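PDB 4WED: ABC transporter, periplasmic solute-binding protein from Rhizobium meliloti, which probably binds a solute such as a peptide, nickel or haem in the periplasm and hands it to its ABC transporter for uptake. Local coordinates for residues A41-A46 against R229-A234; G47-Q52 against W58-L63; E66-Y71 against L96-G101; N118-M123 against Q138-V143; S129-S134 against T166-F171. All blocks are in the same frame, centred on the assembly; numbering follows the deposited sequence.

Contact 1 (A41-A46 against R229-A234)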
# COMPACT_ATOMS: atom_id res chain seq x y z
N ALA A 41 -18.40 4.66 -8.34
CA ALA A 41 -18.59 5.64 -7.29
C ALA A 41 -17.26 6.26 -6.94
O ALA A 41 -16.24 5.63 -7.08
CB ALA A 41 -19.22 5.01 -6.07
N ILE A 42 -17.28 7.52 -6.53
CA ILE A 42 -16.18 8.16 -5.86
C ILE A 42 -16.76 8.97 -4.70
O ILE A 42 -17.88 9.48 -4.79
CB ILE A 42 -15.34 9.06 -6.81
CG1 ILE A 42 -16.21 10.15 -7.47
CG2 ILE A 42 -14.64 8.21 -7.86
CD1 ILE A 42 -15.42 11.12 -8.35
N ALA A 43 -16.02 9.05 -3.61
CA ALA A 43 -16.54 9.49 -2.33
C ALA A 43 -16.51 10.99 -2.23
O ALA A 43 -17.10 11.57 -1.31
CB ALA A 43 -15.76 8.87 -1.20
N LYS A 44 -15.84 11.62 -3.19
CA LYS A 44 -15.77 13.07 -3.24
C LYS A 44 -15.32 13.51 -4.63
O LYS A 44 -14.84 12.70 -5.37
CB LYS A 44 -14.86 13.60 -2.15
CG LYS A 44 -13.43 13.15 -2.25
CD LYS A 44 -12.64 13.95 -1.24
CE LYS A 44 -11.24 13.42 -1.00
NZ LYS A 44 -10.86 13.76 0.39
N PRO A 45 -15.55 14.79 -5.02
CA PRO A 45 -15.15 15.23 -6.36
C PRO A 45 -13.69 14.83 -6.72
O PRO A 45 -12.84 14.74 -5.84
CB PRO A 45 -15.28 16.74 -6.28
CG PRO A 45 -16.36 16.95 -5.27
CD PRO A 45 -16.13 15.88 -4.23
N ALA A 46 -13.43 14.59 -8.00
CA ALA A 46 -12.10 14.20 -8.47
C ALA A 46 -10.99 15.20 -8.09
O ALA A 46 -9.84 14.79 -7.94
CB ALA A 46 -12.12 14.01 -9.98
N ARG A 229 -23.57 4.71 3.07
CA ARG A 229 -24.93 4.15 2.99
C ARG A 229 -25.49 4.32 1.57
O ARG A 229 -26.05 3.37 1.00
CB ARG A 229 -25.86 4.79 4.03
N SER A 230 -25.32 5.50 0.99
CA SER A 230 -25.81 5.80 -0.37
C SER A 230 -25.15 4.93 -1.43
O SER A 230 -25.79 4.43 -2.36
CB SER A 230 -25.56 7.27 -0.71
OG SER A 230 -26.32 8.15 0.10
N ARG A 231 -23.85 4.75 -1.29
CA ARG A 231 -23.07 3.96 -2.24
C ARG A 231 -23.60 2.52 -2.36
O ARG A 231 -23.83 2.02 -3.47
CB ARG A 231 -21.60 4.03 -1.85
CG ARG A 231 -21.06 5.47 -1.92
CD ARG A 231 -19.55 5.58 -2.13
NE ARG A 231 -18.81 5.13 -0.97
CZ ARG A 231 -18.47 5.87 0.09
NH1 ARG A 231 -18.78 7.15 0.18
NH2 ARG A 231 -17.79 5.30 1.08
N VAL A 232 -23.88 1.91 -1.22
CA VAL A 232 -24.49 0.58 -1.16
C VAL A 232 -25.84 0.53 -1.88
O VAL A 232 -26.09 -0.35 -2.72
CB VAL A 232 -24.68 0.14 0.32
CG1 VAL A 232 -25.53 -1.11 0.45
CG2 VAL A 232 -23.31 -0.07 0.97
N ALA A 233 -26.71 1.48 -1.56
CA ALA A 233 -28.03 1.60 -2.19
C ALA A 233 -27.91 1.71 -3.69
O ALA A 233 -28.61 1.02 -4.43
CB ALA A 233 -28.77 2.80 -1.64
N ALA A 234 -26.98 2.58 -4.13
CA ALA A 234 -26.85 2.92 -5.55
C ALA A 234 -26.48 1.73 -6.42
O ALA A 234 -26.88 1.64 -7.59
CB ALA A 234 -25.88 4.05 -5.73

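Contact 2 (G47-Q52 against W58-L63). With NA (sodium ion), chain B.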
# COMPACT_ATOMS: atom_id res chain seq x y z
N GLY A 47 -11.32 16.48 -7.97
CA GLY A 47 -10.32 17.51 -7.72
C GLY A 47 -9.58 17.97 -8.98
O GLY A 47 -9.91 17.58 -10.11
N ASN A 48 -8.60 18.83 -8.77
CA ASN A 48 -7.72 19.32 -9.83
C ASN A 48 -6.67 18.25 -10.09
O ASN A 48 -6.01 17.81 -9.15
CB ASN A 48 -7.06 20.64 -9.42
CG ASN A 48 -5.77 20.94 -10.18
OD1 ASN A 48 -5.53 20.44 -11.28
ND2 ASN A 48 -4.93 21.77 -9.58
N LEU A 49 -6.50 17.89 -11.37
CA LEU A 49 -5.81 16.68 -11.82
C LEU A 49 -4.34 16.88 -12.15
O LEU A 49 -3.72 15.95 -12.69
CB LEU A 49 -6.51 16.15 -13.07
CG LEU A 49 -8.01 15.89 -12.91
CD1 LEU A 49 -8.63 15.51 -14.24
CD2 LEU A 49 -8.28 14.78 -11.90
N ASP A 50 -3.81 18.07 -11.87
CA ASP A 50 -2.40 18.40 -12.11
C ASP A 50 -1.54 17.19 -11.71
O ASP A 50 -1.43 16.87 -10.52
CB ASP A 50 -2.03 19.65 -11.30
CG ASP A 50 -0.70 20.25 -11.71
OD1 ASP A 50 0.16 19.48 -12.18
OD2 ASP A 50 -0.52 21.49 -11.54
N PRO A 51 -0.93 16.51 -12.69
CA PRO A 51 -0.23 15.26 -12.38
C PRO A 51 1.04 15.48 -11.58
O PRO A 51 1.67 14.52 -11.13
CB PRO A 51 0.10 14.68 -13.77
CG PRO A 51 0.16 15.85 -14.68
CD PRO A 51 -0.82 16.88 -14.12
N GLN A 52 1.43 16.73 -11.42
CA GLN A 52 2.54 17.09 -10.52
C GLN A 52 2.09 17.93 -9.33
O GLN A 52 2.87 18.66 -8.76
CB GLN A 52 3.65 17.81 -11.31
CG GLN A 52 4.44 16.88 -12.21
CD GLN A 52 3.81 16.65 -13.56
OE1 GLN A 52 3.28 17.58 -14.17
NE2 GLN A 52 3.91 15.42 -14.08
N TRP A 58 -6.20 9.96 -6.84
CA TRP A 58 -5.18 9.27 -7.65
C TRP A 58 -5.77 8.38 -8.74
O TRP A 58 -5.37 8.43 -9.88
CB TRP A 58 -4.26 8.43 -6.76
CG TRP A 58 -3.49 9.23 -5.74
CD1 TRP A 58 -2.30 9.85 -5.92
CD2 TRP A 58 -3.85 9.45 -4.37
NE1 TRP A 58 -1.90 10.48 -4.76
CE2 TRP A 58 -2.83 10.23 -3.78
CE3 TRP A 58 -4.94 9.05 -3.58
CZ2 TRP A 58 -2.87 10.64 -2.46
CZ3 TRP A 58 -4.99 9.46 -2.25
CH2 TRP A 58 -3.95 10.25 -1.70
N ALA A 59 -6.75 7.56 -8.37
CA ALA A 59 -7.36 6.66 -9.32
C ALA A 59 -7.92 7.36 -10.56
O ALA A 59 -8.01 6.77 -11.62
CB ALA A 59 -8.45 5.88 -8.61
N ILE A 60 -8.29 8.61 -10.44
CA ILE A 60 -8.81 9.38 -11.59
C ILE A 60 -7.69 9.75 -12.50
O ILE A 60 -7.83 9.61 -13.72
CB ILE A 60 -9.47 10.71 -11.17
CG1 ILE A 60 -10.64 10.47 -10.19
CG2 ILE A 60 -9.99 11.48 -12.37
CD1 ILE A 60 -11.76 9.58 -10.71
N GLN A 61 -6.57 10.15 -11.92
CA GLN A 61 -5.37 10.50 -12.66
C GLN A 61 -4.90 9.29 -13.44
O GLN A 61 -4.43 9.40 -14.55
CB GLN A 61 -4.29 10.97 -11.71
CG GLN A 61 -4.36 12.44 -11.39
CD GLN A 61 -3.71 12.79 -10.09
OE1 GLN A 61 -3.91 12.12 -9.09
NE2 GLN A 61 -2.94 13.84 -10.09
N ASP A 62 -5.07 8.13 -12.84
CA ASP A 62 -4.66 6.88 -13.44
C ASP A 62 -5.42 6.58 -14.72
O ASP A 62 -4.99 5.77 -15.51
CB ASP A 62 -4.79 5.76 -12.43
CG ASP A 62 -4.32 4.46 -12.96
OD1 ASP A 62 -3.24 4.37 -13.54
OD2 ASP A 62 -5.05 3.50 -12.78
N LEU A 63 -6.57 7.22 -14.88
CA LEU A 63 -7.37 7.10 -16.09
C LEU A 63 -6.76 7.59 -17.40
O LEU A 63 -6.98 7.02 -18.43
CB LEU A 63 -8.70 7.79 -15.89
CG LEU A 63 -9.61 7.03 -14.95
CD1 LEU A 63 -10.78 7.90 -14.58
CD2 LEU A 63 -10.05 5.76 -15.64
NA NA B . -3.66 1.71 -13.40
O HOH W 1 -1.18 2.37 -13.45
O HOH W 2 -5.80 0.55 -13.18
O HOH W 3 -3.95 2.64 -15.23

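Contact 3 (E66-Y71 against L96-G101)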
# COMPACT_ATOMS: atom_id res chain seq x y z
N GLU A 66 -0.15 8.19 -17.72
CA GLU A 66 0.61 6.96 -17.73
C GLU A 66 2.02 7.19 -17.28
O GLU A 66 2.57 8.26 -17.50
CB GLU A 66 0.60 6.31 -19.10
CG GLU A 66 -0.68 5.55 -19.39
CD GLU A 66 -0.70 4.91 -20.77
OE1 GLU A 66 -0.30 5.64 -21.70
OE2 GLU A 66 -1.11 3.71 -20.92
N PRO A 67 2.60 6.18 -16.61
CA PRO A 67 4.01 6.24 -16.22
C PRO A 67 4.95 5.59 -17.25
O PRO A 67 4.52 4.94 -18.21
CB PRO A 67 4.03 5.41 -14.94
CG PRO A 67 3.06 4.32 -15.26
CD PRO A 67 1.97 4.95 -16.12
N LEU A 68 6.25 5.70 -16.98
CA LEU A 68 7.23 4.98 -17.74
C LEU A 68 7.07 3.47 -17.56
O LEU A 68 7.10 2.70 -18.54
CB LEU A 68 8.63 5.38 -17.25
CG LEU A 68 9.01 6.81 -17.59
CD1 LEU A 68 10.24 7.20 -16.79
CD2 LEU A 68 9.28 6.96 -19.07
N VAL A 69 6.94 3.06 -16.30
CA VAL A 69 6.76 1.65 -15.96
C VAL A 69 5.58 1.56 -15.03
O VAL A 69 5.29 2.51 -14.30
CB VAL A 69 7.99 1.04 -15.24
CG1 VAL A 69 9.17 1.00 -16.18
CG2 VAL A 69 8.39 1.81 -13.99
N LYS A 70 4.90 0.43 -15.11
CA LYS A 70 3.74 0.14 -14.31
C LYS A 70 4.11 -0.82 -13.18
O LYS A 70 4.97 -1.74 -13.33
CB LYS A 70 2.61 -0.44 -15.17
CG LYS A 70 1.57 0.59 -15.62
N TYR A 71 3.45 -0.59 -12.06
CA TYR A 71 3.48 -1.47 -10.90
C TYR A 71 2.48 -2.57 -11.11
O TYR A 71 1.30 -2.34 -10.99
CB TYR A 71 3.18 -0.73 -9.64
CG TYR A 71 3.33 -1.52 -8.33
CD1 TYR A 71 2.34 -2.42 -7.89
CD2 TYR A 71 4.39 -1.30 -7.50
CE1 TYR A 71 2.49 -3.09 -6.66
CE2 TYR A 71 4.54 -1.96 -6.29
CZ TYR A 71 3.60 -2.85 -5.88
OH TYR A 71 3.82 -3.45 -4.67
N LEU A 96 16.84 4.55 -20.51
CA LEU A 96 15.42 4.32 -20.84
C LEU A 96 15.21 4.32 -22.35
O LEU A 96 15.59 5.27 -23.07
CB LEU A 96 14.53 5.40 -20.23
CG LEU A 96 14.49 5.48 -18.70
CD1 LEU A 96 13.93 6.83 -18.27
CD2 LEU A 96 13.64 4.35 -18.13
N THR A 97 14.57 3.27 -22.83
CA THR A 97 14.10 3.22 -24.18
C THR A 97 12.59 3.54 -24.21
O THR A 97 11.80 2.83 -23.64
CB THR A 97 14.40 1.85 -24.78
OG1 THR A 97 15.81 1.71 -24.85
CG2 THR A 97 13.81 1.72 -26.16
N LEU A 98 12.21 4.62 -24.88
CA LEU A 98 10.81 5.04 -24.91
C LEU A 98 10.03 4.29 -26.01
O LEU A 98 10.59 3.90 -27.05
CB LEU A 98 10.70 6.57 -25.08
CG LEU A 98 11.36 7.40 -23.95
CD1 LEU A 98 11.36 8.88 -24.24
CD2 LEU A 98 10.67 7.17 -22.61
N ARG A 99 8.74 4.06 -25.74
CA ARG A 99 7.85 3.42 -26.70
C ARG A 99 7.59 4.36 -27.86
O ARG A 99 7.23 5.49 -27.61
CB ARG A 99 6.51 3.05 -26.05
CG ARG A 99 5.58 2.30 -27.00
CD ARG A 99 4.29 1.89 -26.33
NE ARG A 99 4.54 1.25 -25.03
CZ ARG A 99 4.81 -0.05 -24.85
NH1 ARG A 99 4.85 -0.88 -25.87
NH2 ARG A 99 5.04 -0.50 -23.63
N GLU A 100 7.78 3.87 -29.08
CA GLU A 100 7.52 4.62 -30.33
C GLU A 100 6.03 4.56 -30.67
O GLU A 100 5.34 3.65 -30.23
CB GLU A 100 8.36 4.03 -31.50
N GLY A 101 5.54 5.56 -31.40
CA GLY A 101 4.16 5.56 -31.90
C GLY A 101 3.11 5.94 -30.87
O GLY A 101 1.94 5.58 -30.98

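Contact 4 (N118-M123 against Q138-V143)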
# COMPACT_ATOMS: atom_id res chain seq x y z
N ASN A 118 8.60 16.89 -19.06
CA ASN A 118 7.83 16.43 -17.89
C ASN A 118 8.69 16.16 -16.69
O ASN A 118 8.42 16.64 -15.60
CB ASN A 118 7.08 15.14 -18.21
CG ASN A 118 5.73 15.40 -18.83
OD1 ASN A 118 4.79 15.75 -18.13
ND2 ASN A 118 5.62 15.22 -20.13
N LEU A 119 9.71 15.34 -16.89
CA LEU A 119 10.61 15.00 -15.83
C LEU A 119 11.23 16.23 -15.22
O LEU A 119 11.36 16.33 -14.01
CB LEU A 119 11.67 14.10 -16.40
CG LEU A 119 11.11 12.71 -16.66
CD1 LEU A 119 12.22 11.84 -17.19
CD2 LEU A 119 10.49 12.05 -15.42
N GLU A 120 11.59 17.18 -16.07
CA GLU A 120 12.13 18.45 -15.58
C GLU A 120 11.11 19.28 -14.78
O GLU A 120 11.49 20.18 -14.05
CB GLU A 120 12.65 19.28 -16.75
CG GLU A 120 14.00 18.81 -17.28
CD GLU A 120 14.45 19.65 -18.47
OE1 GLU A 120 13.61 20.43 -19.00
OE2 GLU A 120 15.64 19.54 -18.86
N ARG A 121 9.83 18.98 -14.94
CA ARG A 121 8.81 19.68 -14.20
C ARG A 121 8.76 19.26 -12.73
O ARG A 121 8.29 20.03 -11.91
CB ARG A 121 7.43 19.48 -14.83
CG ARG A 121 7.16 20.42 -15.99
CD ARG A 121 5.96 19.96 -16.82
NE ARG A 121 4.92 20.97 -16.96
CZ ARG A 121 4.10 21.36 -15.98
NH1 ARG A 121 4.20 20.85 -14.76
NH2 ARG A 121 3.17 22.25 -16.22
N TRP A 122 9.23 18.07 -12.39
CA TRP A 122 9.10 17.63 -10.99
C TRP A 122 10.37 17.11 -10.33
O TRP A 122 10.49 17.17 -9.10
CB TRP A 122 7.99 16.56 -10.83
CG TRP A 122 8.23 15.30 -11.60
CD1 TRP A 122 7.84 15.00 -12.90
CD2 TRP A 122 8.90 14.15 -11.11
NE1 TRP A 122 8.25 13.74 -13.24
CE2 TRP A 122 8.90 13.18 -12.15
CE3 TRP A 122 9.50 13.84 -9.88
CZ2 TRP A 122 9.50 11.93 -12.01
CZ3 TRP A 122 10.09 12.58 -9.74
CH2 TRP A 122 10.08 11.64 -10.81
N MSE A 123 11.31 16.63 -11.11
CA MSE A 123 12.47 15.99 -10.52
C MSE A 123 13.53 16.95 -10.03
O MSE A 123 14.07 17.74 -10.81
CB MSE A 123 13.15 15.12 -11.54
CG MSE A 123 12.58 13.73 -11.40
SE MSE A 123 13.70 12.45 -12.43
CE MSE A 123 13.68 13.53 -14.05
N GLN A 138 20.62 13.99 -10.41
CA GLN A 138 21.77 14.81 -10.76
C GLN A 138 21.55 15.50 -12.09
O GLN A 138 21.68 16.71 -12.16
CB GLN A 138 23.05 13.95 -10.82
CG GLN A 138 24.36 14.72 -10.86
CD GLN A 138 24.99 14.86 -9.47
OE1 GLN A 138 26.02 14.24 -9.15
NE2 GLN A 138 24.36 15.67 -8.63
N SER A 139 21.25 14.74 -13.14
CA SER A 139 21.05 15.31 -14.50
C SER A 139 20.33 14.35 -15.46
O SER A 139 20.07 13.20 -15.13
CB SER A 139 22.38 15.78 -15.14
N LEU A 140 20.09 14.85 -16.67
CA LEU A 140 19.19 14.22 -17.61
C LEU A 140 19.63 14.45 -19.06
O LEU A 140 19.41 15.53 -19.61
CB LEU A 140 17.83 14.86 -17.40
CG LEU A 140 16.61 14.04 -17.77
CD1 LEU A 140 15.38 14.90 -17.54
CD2 LEU A 140 16.69 13.56 -19.21
N GLU A 141 20.24 13.45 -19.70
CA GLU A 141 20.66 13.60 -21.09
C GLU A 141 19.75 12.87 -22.07
O GLU A 141 19.59 11.68 -22.03
CB GLU A 141 22.11 13.16 -21.30
CG GLU A 141 22.37 11.67 -21.18
N VAL A 142 19.17 13.63 -22.99
CA VAL A 142 18.53 13.07 -24.19
C VAL A 142 19.61 12.55 -25.16
O VAL A 142 20.66 13.16 -25.34
CB VAL A 142 17.66 14.13 -24.89
CG1 VAL A 142 17.01 13.57 -26.16
CG2 VAL A 142 16.61 14.65 -23.92
N VAL A 143 19.35 11.39 -25.74
CA VAL A 143 20.30 10.72 -26.62
C VAL A 143 19.69 10.69 -27.99
O VAL A 143 20.31 11.13 -28.95
CB VAL A 143 20.64 9.29 -26.14
CG1 VAL A 143 21.41 8.51 -27.19
CG2 VAL A 143 21.45 9.36 -24.83

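Contact 5 (S129-S134 against T166-F171)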
# COMPACT_ATOMS: atom_id res chain seq x y z
N SER A 129 11.15 16.04 -2.48
CA SER A 129 12.36 15.49 -1.85
C SER A 129 12.08 14.16 -1.12
O SER A 129 13.01 13.36 -0.92
CB SER A 129 13.01 16.51 -0.91
OG SER A 129 12.08 17.00 0.05
N TRP A 130 10.82 13.90 -0.75
CA TRP A 130 10.43 12.63 -0.08
C TRP A 130 10.61 11.40 -0.98
O TRP A 130 10.64 10.27 -0.50
CB TRP A 130 8.99 12.68 0.47
CG TRP A 130 7.95 12.83 -0.59
CD1 TRP A 130 7.50 14.00 -1.12
CD2 TRP A 130 7.26 11.78 -1.28
NE1 TRP A 130 6.57 13.74 -2.09
CE2 TRP A 130 6.41 12.39 -2.21
CE3 TRP A 130 7.28 10.37 -1.18
CZ2 TRP A 130 5.58 11.66 -3.04
CZ3 TRP A 130 6.46 9.65 -2.00
CH2 TRP A 130 5.61 10.28 -2.92
N MSE A 131 10.82 11.64 -2.25
CA MSE A 131 11.04 10.58 -3.17
C MSE A 131 12.48 10.53 -3.53
O MSE A 131 13.07 11.56 -3.88
CB MSE A 131 10.30 10.90 -4.43
CG MSE A 131 9.03 10.11 -4.44
SE MSE A 131 8.26 10.67 -6.13
CE MSE A 131 8.86 9.22 -7.29
N ASN A 132 13.05 9.35 -3.46
CA ASN A 132 14.48 9.18 -3.65
C ASN A 132 14.99 9.57 -5.04
O ASN A 132 16.08 10.09 -5.14
CB ASN A 132 14.89 7.78 -3.24
CG ASN A 132 14.90 7.62 -1.73
OD1 ASN A 132 15.44 8.47 -1.03
ND2 ASN A 132 14.28 6.57 -1.22
N CYS A 133 14.20 9.36 -6.09
CA CYS A 133 14.67 9.66 -7.43
C CYS A 133 14.68 11.15 -7.68
O CYS A 133 15.61 11.62 -8.28
CB CYS A 133 13.92 8.93 -8.54
SG CYS A 133 12.18 9.27 -8.60
N SER A 134 13.71 11.89 -7.17
CA SER A 134 13.77 13.34 -7.26
C SER A 134 14.95 13.91 -6.45
O SER A 134 15.74 14.67 -6.95
CB SER A 134 12.48 13.98 -6.74
OG SER A 134 12.64 15.40 -6.71
N THR A 166 1.48 7.16 -9.24
CA THR A 166 0.39 7.85 -9.92
C THR A 166 0.88 9.27 -10.10
O THR A 166 0.76 9.82 -11.16
CB THR A 166 -0.95 7.76 -9.15
OG1 THR A 166 -1.43 6.40 -9.18
CG2 THR A 166 -2.04 8.66 -9.81
N ARG A 167 1.47 9.86 -9.08
CA ARG A 167 2.04 11.19 -9.19
C ARG A 167 3.32 11.22 -8.39
O ARG A 167 3.44 10.49 -7.42
CB ARG A 167 1.07 12.22 -8.64
CG ARG A 167 0.75 12.00 -7.18
CD ARG A 167 0.04 13.19 -6.57
NE ARG A 167 -1.36 13.20 -6.93
CZ ARG A 167 -2.36 13.29 -6.07
NH1 ARG A 167 -2.12 13.40 -4.78
NH2 ARG A 167 -3.59 13.28 -6.51
N PRO A 168 4.29 12.07 -8.74
CA PRO A 168 4.25 13.02 -9.86
C PRO A 168 4.89 12.52 -11.15
O PRO A 168 5.20 13.29 -12.05
CB PRO A 168 5.14 14.14 -9.33
CG PRO A 168 6.22 13.41 -8.63
CD PRO A 168 5.53 12.24 -7.95
N THR A 169 5.01 11.22 -11.26
CA THR A 169 5.84 10.61 -12.27
C THR A 169 5.25 10.41 -13.66
O THR A 169 5.79 9.62 -14.44
CB THR A 169 6.23 9.22 -11.76
OG1 THR A 169 5.06 8.57 -11.27
CG2 THR A 169 7.20 9.39 -10.66
N ARG A 170 4.15 11.08 -13.98
CA ARG A 170 3.46 10.76 -15.23
C ARG A 170 3.47 11.92 -16.19
O ARG A 170 3.90 13.00 -15.82
CB ARG A 170 2.07 10.22 -14.95
CG ARG A 170 2.15 9.08 -13.93
CD ARG A 170 0.93 8.20 -13.96
NE ARG A 170 1.10 7.05 -13.10
CZ ARG A 170 0.21 6.05 -13.01
NH1 ARG A 170 -0.93 6.08 -13.73
NH2 ARG A 170 0.44 5.02 -12.20
N PHE A 171 2.98 11.67 -17.40
CA PHE A 171 3.26 12.47 -18.60
C PHE A 171 2.10 13.27 -19.22
O PHE A 171 1.07 12.71 -19.70
CB PHE A 171 3.96 11.58 -19.61
CG PHE A 171 5.28 11.07 -19.10
CD1 PHE A 171 5.33 9.94 -18.29
CD2 PHE A 171 6.46 11.79 -19.33
CE1 PHE A 171 6.53 9.49 -17.77
CE2 PHE A 171 7.67 11.34 -18.80
CZ PHE A 171 7.70 10.19 -18.00

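Contact 1 (A41-A46 against R229-A234)
Arg231 NH1 lies against Ala43 CB at 3.7 Å and also donates a hydrogen bond to Ile225 O, with a second, weak one to Pro226 O. The contact belongs to a mixed sheet of the solute-binding fold: strand 37-42 forms one edge, runs parallel to strand 219-224, and is covered here by helix 228-237, which follows that neighbour in the chain. A single long side chain bridges the gap, for even the nearest alpha carbons, Ala41 CA and Arg231 CA, are 7.0 Å apart. Arg231 sets out from the helix with CG anti to its carbonyl carbon (chi1 -63°) and bends at chi3 (-69°), which turns the guanidinium so that one face lies against the Ala43 methyl. Its other amino group, NH2, donates to Pro250 O. Backbone carbonyls of the surrounding loops thus receive the polar end of this buried arginine, while the two alanines meet it mainly with their methyl groups. With no hydrogen bond between residues 41-46 and 229-234, the union is van der Waals packing. Nearer the helix, the arginine's aliphatic stem is met by the other methyl, Ala41 CB to Arg231 CD at 4.0 Å.

Contact 2 (G47-Q52 against W58-L63)
Leu49 and Ile60 meet at an oblique angle, methyl against methyl, with Leu49 CD2 3.7 Å from Ile60 CG2. Leu49 places CG anti to its carbonyl carbon (chi1 -55°), and this swings CD2 over to the short helix 58-61. The rest of Ile60 leads off elsewhere: CG1 and CD1 extend from the opposite branch, so the beta-branch methyl alone does the touching. The next residue, Gln61, approaches the loop with its chain extended beyond CG (chi2 156°), bringing the flat amide up to the backbone. NE2 makes a weak hydrogen bond to Leu49 O, 3.4 Å long and bent to 149° at the hydrogen. The other end of the amide has a firmer partner, since OE1 accepts from Arg167 NH2, which fixes the rotation of the group and presents NE2 to the loop. With an alanine here, Arg167 would probably lose this acceptor and Leu49 O its weak donor. The loop also stiffens itself: Asn48 OD1 accepts from Asp50 N at 3.0 Å, and Asp50 OD1 accepts from Gln52 N at 3.1 Å, the latter from the anti side and tilted out of the carboxylate plane. Beyond Gln61 the chain reaches Asp62, whose carboxylate grips a sodium ion through both oxygens, OD2 at 2.3 Å and OD1 at 2.7 Å. The arrangement is that of two consecutive Asx turns packed on a helical turn that leads into a sodium site, completed by three waters and Asp515.

Contact 3 (E66-Y71 against L96-G101)
Leu68 packs against two leucines of strand 93-98, a strand of the antiparallel four-stranded sheet that also holds strands 82-88, 147-152 and 137-144. The tight part of the contact is confined to these three side chains. Leu68 splits its two methyl groups between its partners: CD2 goes to Leu98 CD2 at 3.8 Å, while CD1 goes to Leu96 CD1 at 4.0 Å. The side chains of Leu68 and Leu96 cross at about a right angle, whereas Leu98 is met more obliquely. In Leu68 CG stands anti to the carbonyl carbon (chi1 -68°), which sends the fork of the side chain out to the sheet. No backbone pairing accompanies this, as the closest alpha carbons, Leu68 CA and Leu98 CA, are 8.0 Å apart; hydrophobic packing alone joins the segments. It buries leucine against leucine next to the short hairpin formed by strands 69-71 and 77-79.

Past Leu98 the contact loosens. The chain leaves the sheet through partly exposed Arg99 and Glu100 to Gly101 at the surface. Arg99 starts off toward the other segment, yet its side chain keeps 6.4 Å away from it and is engaged elsewhere, with NH2 donating to Cys80 O.

Contact 4 (N118-M123 against Q138-V143)
A single methyl group, Leu140 CD1, carries the whole contact, touched by three residues of 118-123. Leu119 CB lies 4.0 Å from it, the methyl CE of selenomethionine Met123 4.1 Å, and Glu120 CG 4.2 Å. Leu140 belongs to strand 137-144, an outermost strand of the antiparallel four-stranded sheet, and helix 112-122 packs across the face to which this leucine points. With CG anti to its backbone N (chi1 -154°), the leucine reaches out from the strand and puts CD1 at the helix. Met123 approaches at about a right angle, bent at chi3 (-50°) so that CE turns to the leucine, while its CG rests over the face of the Trp122 ring near the rim. Glu120 comes obliquely and meets the methyl with its aliphatic part. Leu119 O accepts from both Trp122 N and Met123 N. Leu140 also touches Lys116 of the helix and Ile148 of strand 147-152. Between the two segments there is neither a hydrogen bond nor a charge pair: cohesion comes from dispersion and the burial of hydrocarbon, with no polar bond to fix the register, and Glu120 lends its methylene while the residue itself stays exposed to solvent.

Contact 5 (S129-S134 against T166-F171)
Selenomethionine Met131 reaches Pro168 and Thr169 from the N-cap position of helix 132-135, joining the start of that helix to a loop that turns at a cis proline. Along this loop Thr166 comes first, its OG1 lying off-centre over one face of the Arg170 guanidinium. Arg167 follows, sending its side chain away to Ala56 O and Gln61 OE1, and the peptide bond after it is cis. Pro168 then meets the selenomethionine with CD, which lies 3.6 Å from Met131 SE, the two side chains sliding past each other in opposite directions. At Thr169 Met131 finds its second partner. Thr169 holds OG1 between its backbone N and carbonyl carbon, the crowded position (chi1 47°), which leaves the methyl CG2 to face Met131. Next, Arg170 extends away, its guanidinium bonded to Tyr165 O and Ser164 O and, through NH1, to Asp62 OD1. Across the contact everything is apolar, whereas the helix start has polar company of its own, Glu162 accepting from Asn132 N and Cys133 N. The bend of Met131 at chi3 (96°) carries its terminal methyl round to the threonine, CE to Thr169 CG2 at 3.8 Å.

The sodium ion lies beside contact 2, and contact 5 reaches the same site: Asp62 OD1, a sodium ligand, forms a salt bridge with Arg170 NH1 at 2.9 Å. The centres of these two contacts are about 14 Å apart. Contact 1 joins contact 2 through Ala46 CB and Ile60 CG1, 3.8 Å apart, and the other four are nested along the chain within the loop it closes. Residues 166-171 link contacts 3 and 4 as well: Phe171 CZ lies 3.6 Å from Leu68 CG of contact 3, and Thr169 CG2 lies 3.7 Å from Trp122 CH2 of contact 4. Contacts 3 and 4 reach the same antiparallel sheet without touching, their nearest atoms about 5 Å apart.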